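Local coordinates for protein 2,3-dihydroxy-2,3-dihydrophenylpropionate dehydrogenase (Pseudomonas sp. MC1, PDB 5XTF) that oxidises naphthalene cis-dihydrodiol to 1,2-dihydroxynaphthalene with NAD(+), as a tetrameric member of the short-chain dehydrogenase/reductase family, at residues V25-G30 with C49-V54; G96-F101 with P145-T150; A105-Y110 with F125-D130; V160-V165 with A198-G203. All blocks are in the same frame, centred on the assembly; numbering follows the deposited sequence.

Interaction 1 of 4, residues V25-G30 with C49-V54; sequences VVSITG and CVSALV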
loop_
_atom_site.group_PDB
_atom_site.type_symbol
_atom_site.label_atom_id
_atom_site.label_comp_id
_atom_site.label_asym_id
_atom_site.label_seq_id
_atom_site.Cartn_x
_atom_site.Cartn_y
_atom_site.Cartn_z
ATOM N N VAL B 25 30.640 6.425 10.767
ATOM C CA VAL B 25 30.927 5.028 11.070
ATOM C C VAL B 25 29.662 4.213 10.838
ATOM O O VAL B 25 28.596 4.565 11.355
ATOM C CB VAL B 25 31.400 4.861 12.524
ATOM C CG1 VAL B 25 31.468 3.400 12.882
ATOM C CG2 VAL B 25 32.740 5.561 12.733
ATOM N N VAL B 26 29.781 3.119 10.084
ATOM C CA VAL B 26 28.645 2.259 9.766
ATOM C C VAL B 26 28.974 0.820 10.138
ATOM O O VAL B 26 30.109 0.367 9.961
ATOM C CB VAL B 26 28.250 2.348 8.276
ATOM C CG1 VAL B 26 29.396 1.899 7.378
ATOM C CG2 VAL B 26 26.994 1.519 7.997
ATOM N N SER B 27 27.970 0.089 10.617
ATOM C CA SER B 27 28.129 -1.309 10.971
ATOM C C SER B 27 27.117 -2.160 10.209
ATOM O O SER B 27 25.920 -1.881 10.256
ATOM C CB SER B 27 27.950 -1.486 12.469
ATOM O OG SER B 27 28.169 -2.834 12.787
ATOM N N ILE B 28 27.594 -3.222 9.558
ATOM C CA ILE B 28 26.848 -3.967 8.540
ATOM C C ILE B 28 26.815 -5.451 8.913
ATOM O O ILE B 28 27.871 -6.079 8.998
ATOM C CB ILE B 28 27.504 -3.783 7.156
ATOM C CG1 ILE B 28 27.675 -2.291 6.845
ATOM C CG2 ILE B 28 26.740 -4.534 6.064
ATOM C CD1 ILE B 28 28.575 -1.977 5.657
ATOM N N THR B 29 25.619 -6.021 9.118
ATOM C CA THR B 29 25.494 -7.482 9.200
ATOM C C THR B 29 25.302 -8.084 7.800
ATOM O O THR B 29 25.035 -7.381 6.821
ATOM C CB THR B 29 24.329 -7.930 10.094
ATOM O OG1 THR B 29 23.094 -7.811 9.368
ATOM C CG2 THR B 29 24.252 -7.131 11.389
ATOM N N GLY B 30 25.410 -9.408 7.713
ATOM C CA GLY B 30 25.368 -10.065 6.410
ATOM C C GLY B 30 26.415 -9.566 5.432
ATOM O O GLY B 30 26.133 -9.432 4.236
ATOM N N CYS B 49 34.222 4.765 8.184
ATOM C CA CYS B 49 34.788 3.649 8.924
ATOM C C CYS B 49 33.722 2.569 8.995
ATOM O O CYS B 49 32.556 2.864 9.287
ATOM C CB CYS B 49 35.216 4.076 10.324
ATOM S SG CYS B 49 36.366 5.470 10.366
ATOM N N VAL B 50 34.103 1.330 8.699
ATOM C CA VAL B 50 33.149 0.244 8.503
ATOM C C VAL B 50 33.473 -0.885 9.464
ATOM O O VAL B 50 34.624 -1.330 9.543
ATOM C CB VAL B 50 33.162 -0.267 7.049
ATOM C CG1 VAL B 50 32.236 -1.478 6.898
ATOM C CG2 VAL B 50 32.765 0.858 6.099
ATOM N N SER B 51 32.467 -1.345 10.190
ATOM C CA SER B 51 32.551 -2.633 10.848
ATOM C C SER B 51 31.544 -3.581 10.220
ATOM O O SER B 51 30.546 -3.166 9.615
ATOM C CB SER B 51 32.309 -2.528 12.352
ATOM O OG SER B 51 30.939 -2.492 12.628
ATOM N N ALA B 52 31.808 -4.869 10.375
ATOM C CA ALA B 52 31.139 -5.858 9.546
ATOM C C ALA B 52 31.014 -7.158 10.315
ATOM O O ALA B 52 31.984 -7.619 10.925
ATOM C CB ALA B 52 31.907 -6.089 8.242
ATOM N N LEU B 53 29.817 -7.729 10.290
ATOM C CA LEU B 53 29.542 -9.030 10.872
ATOM C C LEU B 53 29.431 -10.045 9.749
ATOM O O LEU B 53 28.665 -9.849 8.800
ATOM C CB LEU B 53 28.257 -9.008 11.690
ATOM C CG LEU B 53 27.887 -10.367 12.279
ATOM C CD1 LEU B 53 29.035 -10.916 13.092
ATOM C CD2 LEU B 53 26.612 -10.272 13.126
ATOM N N VAL B 54 30.182 -11.126 9.869
ATOM C CA VAL B 54 30.370 -12.085 8.795
ATOM C C VAL B 54 30.166 -13.489 9.355
ATOM O O VAL B 54 30.372 -13.717 10.549
ATOM C CB VAL B 54 31.767 -11.884 8.188
ATOM C CG1 VAL B 54 32.857 -12.650 8.949
ATOM C CG2 VAL B 54 31.731 -12.239 6.805
#

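Interaction 2 of 4, residues G96-F101 with P145-T150; sequences GHLDCF and PELKKT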
loop_
_atom_site.group_PDB
_atom_site.type_symbol
_atom_site.label_atom_id
_atom_site.label_comp_id
_atom_site.label_asym_id
_atom_site.label_seq_id
_atom_site.Cartn_x
_atom_site.Cartn_y
_atom_site.Cartn_z
ATOM N N GLY B 96 35.018 4.587 18.180
ATOM C CA GLY B 96 34.568 5.637 19.082
ATOM C C GLY B 96 33.082 5.884 19.169
ATOM O O GLY B 96 32.558 6.120 20.260
ATOM N N HIS B 97 32.389 5.828 18.038
ATOM C CA HIS B 97 30.948 6.054 17.991
ATOM C C HIS B 97 30.377 5.215 16.849
ATOM O O HIS B 97 31.111 4.552 16.112
ATOM C CB HIS B 97 30.631 7.547 17.805
ATOM C CG HIS B 97 31.092 8.087 16.488
ATOM N ND1 HIS B 97 32.371 8.555 16.282
ATOM C CD2 HIS B 97 30.461 8.178 15.290
ATOM C CE1 HIS B 97 32.503 8.931 15.022
ATOM N NE2 HIS B 97 31.361 8.711 14.396
ATOM N N LEU B 98 29.054 5.232 16.710
ATOM C CA LEU B 98 28.383 4.515 15.632
ATOM C C LEU B 98 27.329 5.441 15.047
ATOM O O LEU B 98 26.478 5.945 15.785
ATOM C CB LEU B 98 27.749 3.213 16.135
ATOM C CG LEU B 98 26.915 2.418 15.115
ATOM C CD1 LEU B 98 27.787 1.822 14.002
ATOM C CD2 LEU B 98 26.154 1.328 15.799
ATOM N N ASP B 99 27.384 5.674 13.733
ATOM C CA ASP B 99 26.396 6.541 13.094
ATOM C C ASP B 99 25.256 5.793 12.414
ATOM O O ASP B 99 24.139 6.309 12.374
ATOM C CB ASP B 99 27.062 7.458 12.061
ATOM C CG ASP B 99 28.086 8.384 12.685
ATOM O OD1 ASP B 99 27.673 9.413 13.268
ATOM O OD2 ASP B 99 29.304 8.081 12.597
ATOM N N CYS B 100 25.495 4.609 11.861
ATOM C CA CYS B 100 24.471 3.917 11.096
ATOM C C CYS B 100 24.597 2.425 11.338
ATOM O O CYS B 100 25.708 1.895 11.384
ATOM C CB CYS B 100 24.594 4.221 9.595
ATOM S SG CYS B 100 23.260 3.497 8.559
ATOM N N PHE B 101 23.468 1.761 11.530
ATOM C CA PHE B 101 23.425 0.307 11.629
ATOM C C PHE B 101 22.592 -0.231 10.474
ATOM O O PHE B 101 21.436 0.180 10.293
ATOM C CB PHE B 101 22.836 -0.163 12.963
ATOM C CG PHE B 101 22.707 -1.664 13.057
ATOM C CD1 PHE B 101 23.834 -2.456 13.205
ATOM C CD2 PHE B 101 21.474 -2.284 12.985
ATOM C CE1 PHE B 101 23.739 -3.833 13.282
ATOM C CE2 PHE B 101 21.376 -3.671 13.067
ATOM C CZ PHE B 101 22.511 -4.437 13.214
ATOM N N PRO B 145 21.626 2.376 22.080
ATOM C CA PRO B 145 22.280 3.383 22.928
ATOM C C PRO B 145 23.337 4.192 22.184
ATOM O O PRO B 145 23.430 5.409 22.395
ATOM C CB PRO B 145 22.868 2.548 24.068
ATOM C CG PRO B 145 22.058 1.281 24.082
ATOM C CD PRO B 145 21.766 1.019 22.648
ATOM N N GLU B 146 24.070 3.573 21.252
ATOM C CA GLU B 146 25.083 4.304 20.496
ATOM C C GLU B 146 24.483 5.158 19.381
ATOM O O GLU B 146 24.997 6.245 19.096
ATOM C CB GLU B 146 26.107 3.321 19.928
ATOM C CG GLU B 146 27.015 2.727 21.015
ATOM C CD GLU B 146 27.860 3.806 21.725
ATOM O OE1 GLU B 146 28.372 4.724 21.035
ATOM O OE2 GLU B 146 27.993 3.757 22.973
ATOM N N LEU B 147 23.402 4.693 18.745
ATOM C CA LEU B 147 22.706 5.517 17.759
ATOM C C LEU B 147 22.072 6.754 18.390
ATOM O O LEU B 147 21.999 7.806 17.739
ATOM C CB LEU B 147 21.648 4.680 17.039
ATOM C CG LEU B 147 22.199 3.523 16.200
ATOM C CD1 LEU B 147 21.085 2.669 15.670
ATOM C CD2 LEU B 147 23.010 4.080 15.045
ATOM N N LYS B 148 21.608 6.652 19.640
ATOM C CA LYS B 148 21.034 7.809 20.324
ATOM C C LYS B 148 22.072 8.887 20.615
ATOM O O LYS B 148 21.739 10.083 20.623
ATOM C CB LYS B 148 20.366 7.370 21.626
ATOM C CG LYS B 148 19.120 6.514 21.447
ATOM C CD LYS B 148 18.271 6.537 22.721
ATOM C CE LYS B 148 17.086 5.581 22.625
ATOM N NZ LYS B 148 16.433 5.391 23.955
ATOM N N LYS B 149 23.316 8.481 20.893
ATOM C CA LYS B 149 24.380 9.438 21.167
ATOM C C LYS B 149 24.770 10.201 19.918
ATOM O O LYS B 149 25.204 11.352 20.004
ATOM C CB LYS B 149 25.600 8.722 21.725
ATOM C CG LYS B 149 25.402 8.098 23.103
ATOM C CD LYS B 149 26.750 7.546 23.548
ATOM C CE LYS B 149 26.651 6.509 24.631
ATOM N NZ LYS B 149 28.019 6.200 25.131
ATOM N N THR B 150 24.616 9.593 18.752
ATOM C CA THR B 150 24.930 10.276 17.508
ATOM C C THR B 150 23.681 10.710 16.755
ATOM O O THR B 150 23.805 11.311 15.679
ATOM C CB THR B 150 25.776 9.366 16.618
ATOM O OG1 THR B 150 25.022 8.178 16.330
ATOM C CG2 THR B 150 27.081 8.968 17.341
HETATM O O HOH W 1 27.748 6.337 18.975
#

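Interaction 3 of 4, residues A105-Y110 with F125-D130; sequences AGIWDY and FDEIFD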
loop_
_atom_site.group_PDB
_atom_site.type_symbol
_atom_site.label_atom_id
_atom_site.label_comp_id
_atom_site.label_asym_id
_atom_site.label_seq_id
_atom_site.Cartn_x
_atom_site.Cartn_y
_atom_site.Cartn_z
ATOM N N ALA B 105 21.652 -9.251 7.084
ATOM C CA ALA B 105 21.789 -10.695 6.960
ATOM C C ALA B 105 20.418 -11.318 6.705
ATOM O O ALA B 105 19.435 -10.981 7.368
ATOM C CB ALA B 105 22.448 -11.277 8.219
ATOM N N GLY B 106 20.333 -12.177 5.690
ATOM C CA GLY B 106 19.066 -12.768 5.318
ATOM C C GLY B 106 19.228 -14.225 4.935
ATOM O O GLY B 106 20.344 -14.717 4.748
ATOM N N ILE B 107 18.084 -14.911 4.832
ATOM C CA ILE B 107 18.030 -16.288 4.357
ATOM C C ILE B 107 16.738 -16.470 3.576
ATOM O O ILE B 107 15.720 -15.838 3.869
ATOM C CB ILE B 107 18.133 -17.317 5.516
ATOM C CG1 ILE B 107 18.408 -18.718 4.983
ATOM C CG2 ILE B 107 16.864 -17.360 6.342
ATOM C CD1 ILE B 107 18.492 -19.755 6.076
ATOM N N TRP B 108 16.787 -17.344 2.573
ATOM C CA TRP B 108 15.655 -17.675 1.721
ATOM C C TRP B 108 14.940 -18.918 2.252
ATOM O O TRP B 108 15.412 -19.590 3.172
ATOM C CB TRP B 108 16.128 -17.908 0.279
ATOM C CG TRP B 108 15.047 -17.760 -0.759
ATOM C CD1 TRP B 108 13.972 -16.925 -0.708
ATOM C CD2 TRP B 108 14.947 -18.469 -2.001
ATOM N NE1 TRP B 108 13.205 -17.066 -1.844
ATOM C CE2 TRP B 108 13.782 -18.010 -2.653
ATOM C CE3 TRP B 108 15.731 -19.444 -2.627
ATOM C CZ2 TRP B 108 13.381 -18.497 -3.901
ATOM C CZ3 TRP B 108 15.335 -19.926 -3.861
ATOM C CH2 TRP B 108 14.167 -19.449 -4.488
ATOM N N ASP B 109 13.781 -19.226 1.655
ATOM C CA ASP B 109 13.059 -20.447 1.984
ATOM C C ASP B 109 12.886 -21.393 0.805
ATOM O O ASP B 109 12.219 -22.420 0.956
ATOM C CB ASP B 109 11.688 -20.120 2.595
ATOM C CG ASP B 109 10.661 -19.649 1.576
ATOM O OD1 ASP B 109 11.029 -19.310 0.421
ATOM O OD2 ASP B 109 9.463 -19.588 1.966
ATOM N N TYR B 110 13.460 -21.079 -0.357
ATOM C CA TYR B 110 13.484 -21.993 -1.502
ATOM C C TYR B 110 12.075 -22.477 -1.854
ATOM O O TYR B 110 11.842 -23.663 -2.100
ATOM C CB TYR B 110 14.442 -23.165 -1.242
ATOM C CG TYR B 110 15.871 -22.703 -1.012
ATOM C CD1 TYR B 110 16.778 -22.622 -2.067
ATOM C CD2 TYR B 110 16.305 -22.309 0.252
ATOM C CE1 TYR B 110 18.080 -22.176 -1.866
ATOM C CE2 TYR B 110 17.608 -21.860 0.463
ATOM C CZ TYR B 110 18.487 -21.798 -0.602
ATOM O OH TYR B 110 19.774 -21.363 -0.406
ATOM N N PHE B 125 10.323 -22.212 9.365
ATOM C CA PHE B 125 9.742 -20.987 9.906
ATOM C C PHE B 125 10.618 -20.433 11.018
ATOM O O PHE B 125 10.861 -19.221 11.088
ATOM C CB PHE B 125 8.307 -21.237 10.399
ATOM C CG PHE B 125 7.665 -20.038 11.058
ATOM C CD1 PHE B 125 8.001 -19.676 12.351
ATOM C CD2 PHE B 125 6.715 -19.290 10.393
ATOM C CE1 PHE B 125 7.434 -18.568 12.960
ATOM C CE2 PHE B 125 6.121 -18.192 11.007
ATOM C CZ PHE B 125 6.489 -17.827 12.289
ATOM N N ASP B 126 11.109 -21.304 11.894
ATOM C CA ASP B 126 11.972 -20.838 12.969
ATOM C C ASP B 126 13.254 -20.234 12.411
ATOM O O ASP B 126 13.736 -19.200 12.900
ATOM C CB ASP B 126 12.269 -21.995 13.922
ATOM C CG ASP B 126 10.992 -22.547 14.596
ATOM O OD1 ASP B 126 9.941 -21.863 14.557
ATOM O OD2 ASP B 126 11.031 -23.665 15.167
ATOM N N GLU B 127 13.808 -20.840 11.363
ATOM C CA GLU B 127 15.062 -20.323 10.837
ATOM C C GLU B 127 14.827 -19.012 10.091
ATOM O O GLU B 127 15.611 -18.065 10.220
ATOM C CB GLU B 127 15.729 -21.374 9.948
ATOM C CG GLU B 127 17.236 -21.460 10.120
ATOM C CD GLU B 127 17.860 -22.660 9.404
ATOM O OE1 GLU B 127 17.266 -23.764 9.443
ATOM O OE2 GLU B 127 18.950 -22.487 8.803
ATOM N N ILE B 128 13.715 -18.913 9.361
ATOM C CA ILE B 128 13.459 -17.712 8.572
ATOM C C ILE B 128 13.193 -16.525 9.484
ATOM O O ILE B 128 13.788 -15.450 9.321
ATOM C CB ILE B 128 12.300 -17.951 7.591
ATOM C CG1 ILE B 128 12.801 -18.769 6.408
ATOM C CG2 ILE B 128 11.721 -16.634 7.100
ATOM C CD1 ILE B 128 11.879 -19.844 6.021
ATOM N N PHE B 129 12.343 -16.710 10.491
ATOM C CA PHE B 129 11.981 -15.571 11.323
ATOM C C PHE B 129 13.082 -15.196 12.312
ATOM O O PHE B 129 13.235 -14.008 12.636
ATOM C CB PHE B 129 10.652 -15.845 12.016
ATOM C CG PHE B 129 9.468 -15.537 11.138
ATOM C CD1 PHE B 129 9.093 -16.406 10.131
ATOM C CD2 PHE B 129 8.763 -14.343 11.291
ATOM C CE1 PHE B 129 8.018 -16.100 9.299
ATOM C CE2 PHE B 129 7.692 -14.027 10.463
ATOM C CZ PHE B 129 7.315 -14.916 9.470
ATOM N N ASP B 130 13.877 -16.173 12.775
ATOM C CA ASP B 130 15.032 -15.837 13.602
ATOM C C ASP B 130 16.012 -14.945 12.850
ATOM O O ASP B 130 16.536 -13.975 13.415
ATOM C CB ASP B 130 15.734 -17.104 14.086
ATOM C CG ASP B 130 15.015 -17.752 15.238
ATOM O OD1 ASP B 130 14.247 -17.026 15.908
ATOM O OD2 ASP B 130 15.202 -18.973 15.468
#

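Interaction 4 of 4, residues V160-V165 with A198-G203; sequences VSSHAV and AVSPGG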
loop_
_atom_site.group_PDB
_atom_site.type_symbol
_atom_site.label_atom_id
_atom_site.label_comp_id
_atom_site.label_asym_id
_atom_site.label_seq_id
_atom_site.Cartn_x
_atom_site.Cartn_y
_atom_site.Cartn_z
ATOM N N VAL B 160 11.795 -7.476 -2.413
ATOM C CA VAL B 160 10.628 -7.350 -3.288
ATOM C C VAL B 160 9.500 -8.215 -2.755
ATOM O O VAL B 160 8.316 -7.917 -2.970
ATOM C CB VAL B 160 10.965 -7.709 -4.754
ATOM C CG1 VAL B 160 11.303 -9.178 -4.891
ATOM C CG2 VAL B 160 9.797 -7.346 -5.682
ATOM N N SER B 161 9.846 -9.287 -2.036
ATOM C CA SER B 161 8.874 -10.131 -1.357
ATOM C C SER B 161 8.140 -9.403 -0.239
ATOM O O SER B 161 7.143 -9.931 0.272
ATOM C CB SER B 161 9.569 -11.371 -0.794
ATOM O OG SER B 161 9.958 -12.268 -1.829
ATOM N N SER B 162 8.612 -8.220 0.164
ATOM C CA SER B 162 7.856 -7.402 1.102
ATOM C C SER B 162 6.607 -6.788 0.471
ATOM O O SER B 162 5.730 -6.328 1.205
ATOM C CB SER B 162 8.735 -6.281 1.657
ATOM O OG SER B 162 9.932 -6.784 2.212
ATOM N N HIS B 163 6.513 -6.750 -0.859
ATOM C CA HIS B 163 5.427 -6.061 -1.557
ATOM C C HIS B 163 4.615 -6.975 -2.459
ATOM O O HIS B 163 3.396 -6.823 -2.537
ATOM C CB HIS B 163 5.990 -4.889 -2.398
ATOM C CG HIS B 163 7.080 -4.128 -1.711
ATOM N ND1 HIS B 163 6.834 -3.231 -0.692
ATOM C CD2 HIS B 163 8.426 -4.163 -1.866
ATOM C CE1 HIS B 163 7.982 -2.733 -0.261
ATOM N NE2 HIS B 163 8.962 -3.286 -0.953
ATOM N N ALA B 164 5.254 -7.926 -3.138
ATOM C CA ALA B 164 4.594 -8.774 -4.121
ATOM C C ALA B 164 4.907 -10.235 -3.827
ATOM O O ALA B 164 5.778 -10.555 -3.012
ATOM C CB ALA B 164 5.025 -8.409 -5.552
ATOM N N VAL B 165 4.191 -11.129 -4.516
ATOM C CA VAL B 165 4.425 -12.566 -4.400
ATOM C C VAL B 165 5.278 -13.015 -5.576
ATOM O O VAL B 165 5.599 -12.217 -6.461
ATOM C CB VAL B 165 3.105 -13.350 -4.356
ATOM C CG1 VAL B 165 2.192 -12.784 -3.279
ATOM C CG2 VAL B 165 2.432 -13.300 -5.706
ATOM N N ALA B 198 14.364 1.384 4.999
ATOM C CA ALA B 198 14.659 0.076 4.441
ATOM C C ALA B 198 14.838 0.175 2.941
ATOM O O ALA B 198 14.326 1.083 2.288
ATOM C CB ALA B 198 13.559 -0.944 4.747
ATOM N N VAL B 199 15.571 -0.792 2.410
ATOM C CA VAL B 199 15.746 -0.994 0.983
ATOM C C VAL B 199 15.149 -2.349 0.632
ATOM O O VAL B 199 15.408 -3.335 1.326
ATOM C CB VAL B 199 17.232 -0.948 0.589
ATOM C CG1 VAL B 199 17.385 -1.179 -0.893
ATOM C CG2 VAL B 199 17.838 0.359 0.995
ATOM N N SER B 200 14.361 -2.404 -0.443
ATOM C CA SER B 200 13.752 -3.655 -0.890
ATOM C C SER B 200 14.344 -4.071 -2.223
ATOM O O SER B 200 13.809 -3.719 -3.280
ATOM C CB SER B 200 12.235 -3.505 -1.007
ATOM O OG SER B 200 11.658 -3.348 0.266
ATOM N N PRO B 201 15.443 -4.812 -2.236
ATOM C CA PRO B 201 16.007 -5.275 -3.506
ATOM C C PRO B 201 15.262 -6.494 -4.031
ATOM O O PRO B 201 14.513 -7.163 -3.314
ATOM C CB PRO B 201 17.449 -5.628 -3.131
ATOM C CG PRO B 201 17.337 -6.039 -1.683
ATOM C CD PRO B 201 16.303 -5.142 -1.088
ATOM N N GLY B 202 15.476 -6.781 -5.310
ATOM C CA GLY B 202 14.840 -7.949 -5.887
ATOM C C GLY B 202 15.413 -8.340 -7.228
ATOM O O GLY B 202 15.919 -7.478 -7.947
ATOM N N GLY B 203 15.346 -9.624 -7.582
ATOM C CA GLY B 203 15.839 -10.083 -8.872
ATOM C C GLY B 203 17.320 -9.843 -9.082
ATOM O O GLY B 203 17.751 -9.333 -10.123
#

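Interaction 1 of 4, residues V25-G30 with C49-V54
V25 to I28 pair in parallel, in register, with C49 to A52: these are the first two strands of the Rossmann fold, joined as a beta-alpha-beta unit through helix 34-46. Four backbone hydrogen bonds hold them. V26 N donates to C49 O (2.9 Å) and V26 O takes S51 N; I28 N reaches S51 O, and I28 O takes L53 N (2.9 Å). V25 and S27 spend their backbone bonds on D99 and strand 100-103.

The apolar contacts lie on both faces. Under helix 34-46, V26 CG1 runs alongside V50 CG2 at 3.8 Å, the two side chains pointing the same way, while the other branch, V50 CG1, meets I28 CD1 at 3.9 Å. On the face toward helix 81-95, V25 CG2 touches C49 CB at 3.8 Å.

That second face also carries the polar contact. S27 OG, swung opposite its own N (chi1 -177°), donates to S51 OG at 2.8 Å, and S51 OG is bonded in turn to T91 OG1, so the buried hydroxyls are linked across to the helix. An alanine in place of S27 would probably leave S51 OG with T91 as its remaining hydroxyl partner and open a small gap between strand and helix.

T29 and G30 then start the TGxxxGxG nucleotide-binding turn; T29 OG1 accepts from N104 N, while T29 CG2 rests 4.3 Å from L53 CD2.

Interaction 2 of 4, residues G96-F101 with P145-T150
T150 OG1 donates to L98 O at 2.7 Å, tying the C-terminal part of helix 118-150 to the loop that feeds strand 100-103. The hydroxyl comes in tilted 21° from the carbonyl plane. With OG1 set between N and C (chi1 61°), the methyl CG2 comes to 3.9 Å from H97 CB, the two side chains crossing at about a right angle.

The inner side is the close-packed one. L147 CD2 presses on the backbone at D99 O (3.7 Å), and its other methyl, CD1, faces F101 CB. L98 CB meets E146 CB at 4.1 Å. D99 reaches its main partner, R256, through OD1; R256 also bonds T150 O.

The solvent side is looser. A water accepts from L98 N and lies 2.8 Å from E146 O and 2.7 Å from E146 OE1. Farther out, K149 NZ forms a salt bridge with E146 OE2, its hydrogen bond weak at 3.3 Å. A valine in place of T150 would probably leave L98 O without its hydroxyl donor and this part of the helix less firmly tied to the loop.

This is the helix-on-sheet layering of the Rossmann fold, the C-terminal part of the helix anchored where the fourth strand begins.

Interaction 3 of 4, residues A105-Y110 with F125-D130
I107 and D109 lean on I128, where the loop after strand 100-103 of this short-chain dehydrogenase passes along helix 118-150. The loop opens with A105 and G106, which with N104 make up the NAG motif of the family; N104 itself binds NAD(+).

Take I107 outward from CB, which aims at the helix. Its first branch, CG2, is wedged between backbone N and carbonyl carbon and settles on the helix backbone, 4.1 Å from both I128 CA and E127 O. The other branch, CG1, stands opposite N (chi1 -166°) and the chain stays extended, carrying CD1 outward to the helix's exposed flank. There the methyl ends 3.9 Å from E127 OE2, the two side chains crossing at about a right angle. Behind it all, I107 N is held by N132 OD1 of the same helix.

The two segments meet by van der Waals contact without a hydrogen bond. The polar end of D109 is occupied with the loop and with helix 170-190: OD1 takes G169 N and M111 N, and OD2 takes Y172 N. With its carboxylate so fixed, D109 offers its CB to I128, which also packs against C171 and S175. On another flank of the helix, F125 and F129 pack on a second subunit. The tight spot is I128 CD1, 3.4 Å from D109 CB, reached with chi2 at 136°, well off a staggered value.

Interaction 4 of 4, residues V160-V165 with A198-G203
V160 N donates to P201 O at 2.9 Å, and H163 NE2 pairs with S200 OG at 3.0 Å; these two bonds fasten the loop after strand 153-157 to the end of strand 195-201. The first is somewhat bent, with an angle of 138° at the hydrogen, and V160 N sits 36° out of the carbonyl plane of P201. In the second, S200 lies at the imidazole edge, near the ring plane, and either partner could give the proton. S200 OG, placed beside its own N (chi1 -68°), has a further weak bond to S159 O.

Several other polar groups have partners of their own. H163 N closes the 3-10 turn on V160 O (3.0 Å), which also accepts the i+4 bond from A164 N. S162 OG bonds K176 O, and K176 is one of the NAD(+)-binding residues. H163 O accepts from K184 NZ of a second subunit. The imidazole is steadied by S162 CB, which stands 4.0 Å over the centre of one face.

The apolar part is small. V160 CG1 lies 3.9 Å from G202 CA, and a side chain at G202 would run into V160 CB, so this glycine of the family's PG motif leaves room for the close approach.

Helix 170-190 lies against S162 and H163 through L180, while strand 266-269, next in the sheet, takes S200 and H163 against V266; on the other side of strand 195-201, V199 faces helix 248-254.

Interactions 1 and 4 are buried, while 2 and 3 are only partly so. Interactions 1 and 2 meet directly, since strands 25-28 and 100-103 are neighbours: V25 N bonds D99 OD2 and S27 N bonds C100 O. Interactions 2 and 3 use two distant places on helix 118-150, their centres about 28 Å apart, with 3 nested in the chain loop that 2 closes. Interaction 1 touches 3 through T29 OG1 and A105 N, close to the NAD(+) site. Chemistry follows place: strand backbone bonds with a serine pair in 1, a threonine and a water in 2, van der Waals contact without a hydrogen bond in 3, one backbone bond and a histidine-serine pair in 4. Both 3 and 4 touch the second subunit.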